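Local coordinates for nucleoprotein (Schmallenberg virus, PDB 4JNG) that encapsidates the viral genomic RNA into a helical nucleocapsid, protecting it from nucleases and presenting it as template for transcription and replication, at residues Lys109-Val112 against Leu113-Ala116. Residues are numbered along the deposited sequence; the frame is centred on the assembly and turned at random.
Sequences KASV and LKLA
The carbonyl oxygen of V112 receives the backbone N-H of A116, with 3.0 Å between V112 O and A116 N; the donor is tilted 24° from the carbonyl plane. One residue earlier the same i to i+4 step is repeated, L115 N lying 3.1 Å from S111 O in a nearly straight bond (171° at the hydrogen). These two bonds close the first turn of helix 112-121. Two CB atoms rest against V112 O: the methyl of A116 lies 3.5 Å from it, while L115 CB, the one directed back at the preceding residues, comes within 3.6 Å of the same oxygen. S111 is the N-cap. Its extended backbone leads out of the weakly bonded end region of helix 93-110, and the chain enters the next helix at V112, so the stretch is a tight helix-to-helix turn at the protein surface, about 14 Å at nearest atoms from the bound RNA. With OG held between its own backbone N and carbonyl carbon (chi1 61°), the serine hydroxyl is placed near the amide of K114 and accepts from K114 N in a weak capping bond, doubtful because OG sits too close to the K114 side chain in the model. The aliphatic start of the K114 side chain lies beside this cap, CB 3.7 Å from S111 O. From there the chain bends at chi2 and carries its amine away from the turn, into a long, weak ion pair with E117. K114 and L115 also reach back to helix 93-110, on T107 and C108, joining the two successive helices. Further along the helix, S119 OG hydrogen-bonds to A116 O.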
loop_
_atom_site.group_PDB
_atom_site.type_symbol
_atom_site.label_atom_id
_atom_site.label_comp_id
_atom_site.label_asym_id
_atom_site.label_seq_id
_atom_site.Cartn_x
_atom_site.Cartn_y
_atom_site.Cartn_z
ATOM N N LYS B 109 -13.633 -40.622 8.150
ATOM C CA LYS B 109 -14.875 -41.238 7.718
ATOM C C LYS B 109 -14.919 -42.720 8.092
ATOM O O LYS B 109 -15.980 -43.250 8.398
ATOM C CB LYS B 109 -15.030 -41.095 6.202
ATOM C CG LYS B 109 -16.393 -41.505 5.671
ATOM C CD LYS B 109 -16.425 -41.495 4.153
ATOM C CE LYS B 109 -17.759 -42.005 3.632
ATOM N NZ LYS B 109 -18.032 -41.538 2.244
ATOM N N ALA B 110 -13.762 -43.375 8.053
ATOM C CA ALA B 110 -13.685 -44.818 8.241
ATOM C C ALA B 110 -13.916 -45.245 9.689
ATOM O O ALA B 110 -14.677 -46.179 9.938
ATOM C CB ALA B 110 -12.344 -45.344 7.743
ATOM N N SER B 111 -13.282 -44.554 10.637
ATOM C CA SER B 111 -13.215 -45.047 12.013
ATOM C C SER B 111 -13.331 -43.981 13.103
ATOM O O SER B 111 -12.645 -42.953 13.076
ATOM C CB SER B 111 -11.914 -45.818 12.212
ATOM O OG SER B 111 -10.803 -44.980 11.991
ATOM N N VAL B 112 -14.190 -44.272 14.076
ATOM C CA VAL B 112 -14.381 -43.438 15.257
ATOM C C VAL B 112 -13.043 -43.146 15.964
ATOM O O VAL B 112 -12.820 -42.033 16.442
ATOM C CB VAL B 112 -15.391 -44.113 16.219
ATOM C CG1 VAL B 112 -15.398 -43.456 17.592
ATOM C CG2 VAL B 112 -16.789 -44.080 15.609
ATOM N N LEU B 113 -12.155 -44.139 16.005
ATOM C CA LEU B 113 -10.832 -43.975 16.615
ATOM C C LEU B 113 -10.000 -42.905 15.894
ATOM O O LEU B 113 -9.437 -42.027 16.543
ATOM C CB LEU B 113 -10.072 -45.313 16.660
ATOM C CG LEU B 113 -8.979 -45.425 17.733
ATOM C CD1 LEU B 113 -8.542 -46.875 17.954
ATOM C CD2 LEU B 113 -7.777 -44.549 17.414
ATOM N N LYS B 114 -9.937 -42.965 14.564
ATOM C CA LYS B 114 -9.190 -41.962 13.785
ATOM C C LYS B 114 -9.776 -40.561 13.945
ATOM O O LYS B 114 -9.034 -39.585 14.074
ATOM C CB LYS B 114 -9.131 -42.325 12.299
ATOM C CG LYS B 114 -8.337 -43.577 11.979
ATOM C CD LYS B 114 -6.839 -43.375 12.096
ATOM C CE LYS B 114 -6.110 -44.705 12.000
ATOM N NZ LYS B 114 -4.645 -44.548 12.202
ATOM N N LEU B 115 -11.103 -40.458 13.936
ATOM C CA LEU B 115 -11.757 -39.187 14.198
ATOM C C LEU B 115 -11.322 -38.611 15.547
ATOM O O LEU B 115 -10.926 -37.449 15.626
ATOM C CB LEU B 115 -13.275 -39.338 14.149
ATOM C CG LEU B 115 -14.075 -38.049 14.369
ATOM C CD1 LEU B 115 -13.518 -36.921 13.517
ATOM C CD2 LEU B 115 -15.550 -38.272 14.062
ATOM N N ALA B 116 -11.367 -39.436 16.597
ATOM C CA ALA B 116 -11.012 -38.993 17.946
ATOM C C ALA B 116 -9.585 -38.441 18.029
ATOM O O ALA B 116 -9.356 -37.408 18.663
ATOM C CB ALA B 116 -11.217 -40.118 18.961
#